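Local structure of L protein (5MV0) at residues B[9-21]-B[152-165]. The protein forms the N-terminal cap-snatching endonuclease domain of a reptarenavirus polymerase, which probably cleaves capped host RNA to prime viral transcription. Numbering follows the deposited sequence. Where two conformers were deposited one is given.
Sequences LLKNVILEILSIE and NVPERLLFELLKLS
Leu157 drives into helix 9-20 as a knob among Val13, Glu16, Ile17 and Ile20. Its CB lies 3.9 Å from CG1 of Ile17. With CG set anti to the carbonyl carbon (chi1 -64°), the branch crosses the Glu16 chain at about a right angle: CG is farther from the carboxylate than either methyl, CD1 touches the carboxylate of Glu16, CD1 of Ile20 and CG1 of Ile17, and CD2 comes to 3.5 Å from Glu16 OE2. That carboxylate is not left to apolar neighbours alone, because Glu16 OE1 accepts a hydrogen bond from the backbone N of Asp32 of a third subunit. Two further knobs mesh the same pair of helices, which run roughly antiparallel at 147° with the axes of the two segments 9.7 Å apart at their closest. Leu161 enters among Leu10, Val13, Ile14 and Ile17, its CD2 3.6 Å from CG1 of Val13, while Val13 reciprocally occupies the hole formed by Leu157, Glu160, Leu161 and Leu164. This knobs-into-holes seam joins the N-terminal helix of the cap-snatching domain to helix 155-170, which follows strand 137-145, outermost in this chain's sheet, in this PDDEXK-clan fold. At one end Leu164 CD1 lies against the backbone of Leu10 and 3.9 Å from Leu9 CG. Toward the other, Ile20 CD1 rests at 3.7 Å on CD of Pro154, the N-cap residue of helix 155-170. Just past it, Asn152 ND2 donates to Glu21 OE2 at 2.7 Å, approaching from above the carboxylate plane (37° out of it). The same oxygen pairs with Arg55 of helix 34-57.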
ATOM      1  N   LEU B   9      12.855 -10.278  -5.410  1.00 16.84           N
ATOM      2  CA  LEU B   9      12.124 -10.637  -4.205  1.00 16.82           C
ATOM      3  C   LEU B   9      11.970  -9.437  -3.279  1.00 14.16           C
ATOM      4  O   LEU B   9      10.901  -9.218  -2.700  1.00 18.25           O
ATOM      5  CB  LEU B   9      12.842 -11.788  -3.501  1.00 13.50           C
ATOM      6  CG  LEU B   9      12.095 -12.462  -2.344  1.00 20.10           C
ATOM      7  CD1 LEU B   9      10.707 -12.990  -2.811  1.00 17.16           C
ATOM      8  CD2 LEU B   9      12.935 -13.593  -1.739  1.00 22.44           C
ATOM      9  N   LEU B  10      13.030  -8.641  -3.128  1.00 15.31           N
ATOM     10  CA  LEU B  10      12.948  -7.473  -2.256  1.00 14.11           C
ATOM     11  C   LEU B  10      11.939  -6.455  -2.788  1.00 12.63           C
ATOM     12  O   LEU B  10      11.238  -5.806  -2.006  1.00 14.43           O
ATOM     13  CB  LEU B  10      14.340  -6.853  -2.095  1.00 12.02           C
ATOM     14  CG  LEU B  10      14.471  -5.599  -1.223  1.00 14.38           C
ATOM     15  CD1 LEU B  10      13.954  -5.867   0.189  1.00 12.61           C
ATOM     16  CD2 LEU B  10      15.932  -5.167  -1.190  1.00 12.80           C
ATOM     17  N   LYS B  11      11.838  -6.307  -4.114  1.00 12.44           N
ATOM     18  CA  LYS B  11      10.800  -5.431  -4.662  1.00 17.65           C
ATOM     19  C   LYS B  11       9.415  -5.898  -4.238  1.00 13.07           C
ATOM     20  O   LYS B  11       8.558  -5.092  -3.854  1.00 12.66           O
ATOM     21  CB  LYS B  11      10.891  -5.374  -6.189  1.00 18.72           C
ATOM     22  CG  LYS B  11      12.096  -4.597  -6.696  1.00 24.60           C
ATOM     23  CD  LYS B  11      11.973  -4.248  -8.174  1.00 32.18           C
ATOM     24  CE  LYS B  11      12.177  -5.463  -9.053  1.00 39.79           C
ATOM     25  NZ  LYS B  11      12.956  -5.094 -10.282  1.00 45.29           N
ATOM     26  N   ASN B  12       9.186  -7.206  -4.284  1.00 13.33           N
ATOM     27  CA  ASN B  12       7.899  -7.743  -3.869  1.00 11.70           C
ATOM     28  C   ASN B  12       7.639  -7.499  -2.378  1.00 15.21           C
ATOM     29  O   ASN B  12       6.524  -7.123  -1.993  1.00 11.70           O
ATOM     30  CB  ASN B  12       7.856  -9.227  -4.214  1.00 13.99           C
ATOM     31  CG  ASN B  12       6.552  -9.879  -3.808  1.00 17.68           C
ATOM     32  OD1 ASN B  12       6.456 -10.463  -2.733  1.00 17.76           O
ATOM     33  ND2 ASN B  12       5.543  -9.781  -4.669  1.00 17.04           N
ATOM     34  N   VAL B  13       8.656  -7.693  -1.526  1.00 13.55           N
ATOM     35  CA  VAL B  13       8.518  -7.382  -0.098  1.00 13.93           C
ATOM     36  C   VAL B  13       8.117  -5.921   0.092  1.00 13.67           C
ATOM     37  O   VAL B  13       7.172  -5.605   0.824  1.00 13.38           O
ATOM     38  CB  VAL B  13       9.831  -7.693   0.655  1.00 14.50           C
ATOM     39  CG1 VAL B  13       9.796  -7.104   2.084  1.00 13.17           C
ATOM     40  CG2 VAL B  13      10.126  -9.195   0.668  1.00 13.31           C
ATOM     41  N   ILE B  14       8.828  -5.002  -0.565  1.00 10.96           N
ATOM     42  CA  ILE B  14       8.518  -3.583  -0.390  1.00 11.55           C
ATOM     43  C   ILE B  14       7.111  -3.278  -0.896  1.00 12.49           C
ATOM     44  O   ILE B  14       6.332  -2.562  -0.244  1.00 13.41           O
ATOM     45  CB  ILE B  14       9.582  -2.719  -1.094  1.00 12.78           C
ATOM     46  CG1 ILE B  14      10.948  -2.877  -0.400  1.00 13.40           C
ATOM     47  CG2 ILE B  14       9.150  -1.280  -1.130  1.00 14.53           C
ATOM     48  CD1 ILE B  14      12.066  -2.083  -1.089  1.00 14.36           C
ATOM     49  N   LEU B  15       6.756  -3.829  -2.056  1.00 13.20           N
ATOM     50  CA  LEU B  15       5.416  -3.612  -2.591  1.00 14.34           C
ATOM     51  C   LEU B  15       4.351  -4.099  -1.620  1.00 12.68           C
ATOM     52  O   LEU B  15       3.319  -3.435  -1.435  1.00 12.87           O
ATOM     53  CB  LEU B  15       5.257  -4.315  -3.945  1.00 13.35           C
ATOM     54  CG  LEU B  15       5.953  -3.645  -5.143  1.00 18.05           C
ATOM     55  CD1 LEU B  15       6.054  -4.592  -6.342  1.00 19.17           C
ATOM     56  CD2 LEU B  15       5.228  -2.383  -5.553  1.00 18.65           C
ATOM     57  N   GLU B  16       4.572  -5.261  -1.002  1.00 12.93           N
ATOM     58  CA  GLU B  16       3.573  -5.784  -0.074  1.00 14.21           C
ATOM     59  C   GLU B  16       3.463  -4.909   1.165  1.00 16.31           C
ATOM     60  O   GLU B  16       2.354  -4.635   1.646  1.00 12.02           O
ATOM     61  CB  GLU B  16       3.901  -7.228   0.328  1.00 13.65           C
ATOM     62  CG  GLU B  16       2.808  -7.837   1.207  1.00 14.99           C
ATOM     63  CD  GLU B  16       2.988  -9.315   1.510  1.00 16.76           C
ATOM     64  OE1 GLU B  16       1.989  -9.973   1.887  1.00 16.46           O
ATOM     65  OE2 GLU B  16       4.124  -9.823   1.384  1.00 18.38           O
ATOM     66  N   ILE B  17       4.604  -4.486   1.715  1.00 11.33           N
ATOM     67  CA  ILE B  17       4.592  -3.609   2.890  1.00 12.96           C
ATOM     68  C   ILE B  17       3.847  -2.317   2.606  1.00 10.31           C
ATOM     69  O   ILE B  17       3.061  -1.834   3.439  1.00 13.20           O
ATOM     70  CB  ILE B  17       6.032  -3.318   3.352  1.00 13.20           C
ATOM     71  CG1 ILE B  17       6.655  -4.593   3.932  1.00 12.50           C
ATOM     72  CG2 ILE B  17       6.025  -2.182   4.377  1.00 12.51           C
ATOM     73  CD1 ILE B  17       8.145  -4.419   4.269  1.00 13.17           C
ATOM     74  N   LEU B  18       4.107  -1.708   1.451  1.00 10.11           N
ATOM     75  CA  LEU B  18       3.436  -0.460   1.128  1.00 13.52           C
ATOM     76  C   LEU B  18       1.956  -0.665   0.822  1.00 12.32           C
ATOM     77  O   LEU B  18       1.188   0.296   0.910  1.00 15.06           O
ATOM     78  CB  LEU B  18       4.142   0.234  -0.050  1.00 12.03           C
ATOM     79  CG  LEU B  18       5.633   0.569   0.182  1.00 18.10           C
ATOM     80  CD1 LEU B  18       6.206   1.369  -0.987  1.00 16.09           C
ATOM     81  CD2 LEU B  18       5.884   1.299   1.490  1.00 15.97           C
ATOM     82  N   SER B  19       1.547  -1.881   0.448  1.00 11.61           N
ATOM     83  CA  SER B  19       0.119  -2.172   0.323  1.00 13.11           C
ATOM     84  C   SER B  19      -0.546  -2.256   1.691  1.00 16.24           C
ATOM     85  O   SER B  19      -1.695  -1.817   1.866  1.00 17.09           O
ATOM     86  CB  SER B  19      -0.082  -3.481  -0.442  1.00 13.84           C
ATOM     87  OG  SER B  19       0.521  -3.435  -1.738  1.00 14.36           O
ATOM     88  N   ILE B  20       0.159  -2.842   2.664  1.00 16.55           N
ATOM     89  CA  ILE B  20      -0.383  -3.045   4.007  1.00 19.47           C
ATOM     90  C   ILE B  20      -0.466  -1.727   4.771  1.00 22.30           C
ATOM     91  O   ILE B  20      -1.426  -1.490   5.514  1.00 19.17           O
ATOM     92  CB  ILE B  20       0.484  -4.072   4.757  1.00 16.35           C
ATOM     93  CG1 ILE B  20       0.367  -5.453   4.115  1.00 16.40           C
ATOM     94  CG2 ILE B  20       0.116  -4.125   6.250  1.00 18.47           C
ATOM     95  CD1 ILE B  20       1.377  -6.485   4.664  1.00 16.14           C
ATOM     96  N   GLU B  21       0.547  -0.862   4.631  1.00 17.16           N
ATOM     97  CA  GLU B  21       0.616   0.431   5.324  1.00 16.97           C
ATOM     98  C   GLU B  21       0.917   1.519   4.306  1.00 18.64           C
ATOM     99  O   GLU B  21       2.064   1.982   4.192  1.00 19.15           O
ATOM    100  CB  GLU B  21       1.689   0.440   6.420  1.00 22.94           C
ATOM    101  CG  GLU B  21       1.288  -0.238   7.714  1.00 30.38           C
ATOM    102  CD  GLU B  21       0.376   0.623   8.593  1.00 29.89           C
ATOM    103  OE1 GLU B  21      -0.103   1.702   8.150  1.00 24.42           O
ATOM    104  OE2 GLU B  21       0.161   0.212   9.746  1.00 32.85           O
ATOM    105  N   ASN B 152       1.099  -3.097  12.115  1.00 18.27           N
ATOM    106  CA  ASN B 152       0.317  -3.941  11.219  1.00 20.92           C
ATOM    107  C   ASN B 152       1.164  -4.700  10.203  1.00 22.40           C
ATOM    108  O   ASN B 152       0.621  -5.541   9.482  1.00 19.60           O
ATOM    109  CB  ASN B 152      -0.698  -3.095  10.459  1.00 27.43           C
ATOM    110  CG  ASN B 152      -1.638  -2.363  11.375  1.00 33.70           C
ATOM    111  OD1 ASN B 152      -2.288  -2.973  12.216  1.00 33.30           O
ATOM    112  ND2 ASN B 152      -1.684  -1.038  11.247  1.00 28.00           N
ATOM    113  N   VAL B 153       2.457  -4.410  10.093  1.00 19.21           N
ATOM    114  CA  VAL B 153       3.293  -5.101   9.112  1.00 15.15           C
ATOM    115  C   VAL B 153       3.803  -6.402   9.716  1.00 15.81           C
ATOM    116  O   VAL B 153       4.410  -6.378  10.796  1.00 19.29           O
ATOM    117  CB  VAL B 153       4.464  -4.225   8.645  1.00 18.75           C
ATOM    118  CG1 VAL B 153       5.267  -4.977   7.604  1.00 18.18           C
ATOM    119  CG2 VAL B 153       3.950  -2.918   8.084  1.00 18.17           C
ATOM    120  N   PRO B 154       3.589  -7.547   9.056  1.00 17.26           N
ATOM    121  CA  PRO B 154       4.092  -8.822   9.588  1.00 20.61           C
ATOM    122  C   PRO B 154       5.599  -8.776   9.813  1.00 22.58           C
ATOM    123  O   PRO B 154       6.354  -8.268   8.978  1.00 18.71           O
ATOM    124  CB  PRO B 154       3.726  -9.839   8.498  1.00 21.09           C
ATOM    125  CG  PRO B 154       2.623  -9.192   7.693  1.00 19.09           C
ATOM    126  CD  PRO B 154       2.871  -7.703   7.773  1.00 18.30           C
ATOM    127  N   GLU B 155       6.035  -9.337  10.948  1.00 16.98           N
ATOM    128  CA  GLU B 155       7.451  -9.275  11.300  0.60 20.79           C
ATOM    129  C   GLU B 155       8.325  -9.949  10.254  1.00 21.09           C
ATOM    130  O   GLU B 155       9.480  -9.545  10.058  1.00 17.96           O
ATOM    131  CB  GLU B 155       7.711  -9.910  12.670  0.60 23.69           C
ATOM    132  CG  GLU B 155       9.117  -9.588  13.164  0.60 23.47           C
ATOM    133  CD  GLU B 155       9.486 -10.236  14.486  0.60 29.12           C
ATOM    134  OE1 GLU B 155       8.645 -10.951  15.078  0.60 31.21           O
ATOM    135  OE2 GLU B 155      10.636 -10.024  14.925  0.60 25.86           O
ATOM    136  N   ARG B 156       7.802 -10.969   9.567  1.00 18.59           N
ATOM    137  CA  ARG B 156       8.607 -11.636   8.551  1.00 20.73           C
ATOM    138  C   ARG B 156       9.014 -10.666   7.445  1.00 18.86           C
ATOM    139  O   ARG B 156      10.113 -10.780   6.884  1.00 17.83           O
ATOM    140  CB  ARG B 156       7.833 -12.821   7.975  1.00 21.36           C
ATOM    141  CG  ARG B 156       8.621 -13.654   6.994  1.00 22.88           C
ATOM    142  CD  ARG B 156       9.919 -14.126   7.620  1.00 30.73           C
ATOM    143  NE  ARG B 156      10.747 -14.879   6.680  1.00 38.27           N
ATOM    144  CZ  ARG B 156      10.784 -16.205   6.602  1.00 43.18           C
ATOM    145  NH1 ARG B 156      10.029 -16.947   7.409  1.00 42.39           N
ATOM    146  NH2 ARG B 156      11.583 -16.788   5.716  1.00 36.66           N
ATOM    147  N   LEU B 157       8.146  -9.711   7.112  1.00 17.78           N
ATOM    148  CA  LEU B 157       8.489  -8.765   6.050  1.00 17.17           C
ATOM    149  C   LEU B 157       9.553  -7.768   6.509  1.00 17.40           C
ATOM    150  O   LEU B 157      10.445  -7.409   5.730  1.00 17.94           O
ATOM    151  CB  LEU B 157       7.233  -8.046   5.562  1.00 14.38           C
ATOM    152  CG  LEU B 157       6.174  -8.928   4.886  1.00 18.05           C
ATOM    153  CD1 LEU B 157       4.978  -8.094   4.410  1.00 17.02           C
ATOM    154  CD2 LEU B 157       6.787  -9.711   3.721  1.00 15.89           C
ATOM    155  N   LEU B 158       9.483  -7.308   7.764  1.00 16.21           N
ATOM    156  CA  LEU B 158      10.570  -6.502   8.318  1.00 16.62           C
ATOM    157  C   LEU B 158      11.878  -7.264   8.280  1.00 16.94           C
ATOM    158  O   LEU B 158      12.941  -6.683   8.012  1.00 18.70           O
ATOM    159  CB  LEU B 158      10.275  -6.097   9.762  1.00 17.37           C
ATOM    160  CG  LEU B 158       9.524  -4.805  10.081  1.00 20.06           C
ATOM    161  CD1 LEU B 158      10.307  -3.555   9.615  1.00 18.84           C
ATOM    162  CD2 LEU B 158       8.152  -4.848   9.471  1.00 21.89           C
ATOM    163  N   PHE B 159      11.828  -8.554   8.616  1.00 16.43           N
ATOM    164  CA  PHE B 159      13.015  -9.396   8.538  1.00 15.13           C
ATOM    165  C   PHE B 159      13.555  -9.458   7.115  1.00 17.44           C
ATOM    166  O   PHE B 159      14.765  -9.347   6.894  1.00 14.86           O
ATOM    167  CB  PHE B 159      12.707 -10.813   9.038  1.00 14.56           C
ATOM    168  CG  PHE B 159      13.787 -11.797   8.683  1.00 18.31           C
ATOM    169  CD1 PHE B 159      14.985 -11.805   9.395  1.00 18.20           C
ATOM    170  CD2 PHE B 159      13.643 -12.658   7.599  1.00 15.30           C
ATOM    171  CE1 PHE B 159      16.012 -12.680   9.046  1.00 17.44           C
ATOM    172  CE2 PHE B 159      14.667 -13.533   7.246  1.00 18.38           C
ATOM    173  CZ  PHE B 159      15.845 -13.554   7.973  1.00 19.82           C
ATOM    174  N   GLU B 160      12.671  -9.675   6.133  1.00 13.99           N
ATOM    175  CA  GLU B 160      13.131  -9.811   4.750  1.00 15.18           C
ATOM    176  C   GLU B 160      13.755  -8.524   4.225  1.00 13.14           C
ATOM    177  O   GLU B 160      14.675  -8.582   3.397  1.00 13.92           O
ATOM    178  CB  GLU B 160      11.974 -10.240   3.841  1.00 19.49           C
ATOM    179  CG  GLU B 160      11.476 -11.641   4.120  1.00 17.47           C
ATOM    180  CD  GLU B 160      12.529 -12.708   3.844  1.00 19.98           C
ATOM    181  OE1 GLU B 160      13.365 -12.510   2.943  1.00 22.82           O
ATOM    182  OE2 GLU B 160      12.532 -13.744   4.540  1.00 23.07           O
ATOM    183  N   LEU B 161      13.268  -7.360   4.667  1.00 12.65           N
ATOM    184  CA  LEU B 161      13.925  -6.110   4.282  1.00 16.26           C
ATOM    185  C   LEU B 161      15.388  -6.146   4.684  1.00 18.87           C
ATOM    186  O   LEU B 161      16.273  -5.756   3.915  1.00 13.83           O
ATOM    187  CB  LEU B 161      13.249  -4.909   4.947  1.00 13.15           C
ATOM    188  CG  LEU B 161      11.844  -4.512   4.513  1.00 16.00           C
ATOM    189  CD1 LEU B 161      11.469  -3.252   5.267  1.00 13.28           C
ATOM    190  CD2 LEU B 161      11.817  -4.285   2.985  1.00 12.33           C
ATOM    191  N   LEU B 162      15.650  -6.639   5.888  1.00 16.58           N
ATOM    192  CA  LEU B 162      17.006  -6.672   6.427  1.00 15.74           C
ATOM    193  C   LEU B 162      17.850  -7.751   5.751  1.00 17.74           C
ATOM    194  O   LEU B 162      18.980  -7.493   5.324  1.00 15.96           O
ATOM    195  CB  LEU B 162      16.924  -6.897   7.937  1.00 15.98           C
ATOM    196  CG  LEU B 162      18.233  -7.048   8.727  1.00 22.58           C
ATOM    197  CD1 LEU B 162      18.994  -5.725   8.757  1.00 18.99           C
ATOM    198  CD2 LEU B 162      17.939  -7.569  10.148  1.00 20.21           C
ATOM    199  N   LYS B 163      17.320  -8.973   5.648  1.00 15.37           N
ATOM    200  CA  LYS B 163      18.106 -10.064   5.085  1.00 13.28           C
ATOM    201  C   LYS B 163      18.393  -9.850   3.600  1.00 18.24           C
ATOM    202  O   LYS B 163      19.513 -10.112   3.135  1.00 17.18           O
ATOM    203  CB  LYS B 163      17.387 -11.402   5.278  1.00 17.62           C
ATOM    204  CG  LYS B 163      18.149 -12.524   4.578  1.00 25.97           C
ATOM    205  CD  LYS B 163      17.458 -13.841   4.630  1.00 30.09           C
ATOM    206  CE  LYS B 163      18.343 -14.897   3.992  1.00 38.11           C
ATOM    207  NZ  LYS B 163      17.712 -16.241   4.092  1.00 37.62           N
ATOM    208  N   LEU B 164      17.394  -9.399   2.830  1.00 15.74           N
ATOM    209  CA  LEU B 164      17.590  -9.265   1.388  1.00 13.03           C
ATOM    210  C   LEU B 164      18.472  -8.073   1.061  1.00 16.92           C
ATOM    211  O   LEU B 164      19.274  -8.132   0.124  1.00 17.57           O
ATOM    212  CB  LEU B 164      16.250  -9.146   0.661  1.00 13.45           C
ATOM    213  CG  LEU B 164      15.358 -10.389   0.766  1.00 17.18           C
ATOM    214  CD1 LEU B 164      13.999 -10.152   0.110  1.00 15.18           C
ATOM    215  CD2 LEU B 164      16.059 -11.619   0.169  1.00 18.14           C
ATOM    216  N   SER B 165      18.338  -6.977   1.813  1.00 14.17           N
ATOM    217  CA  SER B 165      19.222  -5.843   1.572  0.67 17.17           C
ATOM    218  C   SER B 165      20.670  -6.195   1.913  1.00 17.03           C
ATOM    219  O   SER B 165      21.586  -5.827   1.165  1.00 16.92           O
ATOM    220  CB  SER B 165      18.750  -4.618   2.358  0.67 15.18           C
ATOM    221  OG  SER B 165      18.951  -4.779   3.746  0.67 17.09           O
TER
HETATM  222  O   HOH W   1       2.083  -0.685  11.084  1.00 26.81           O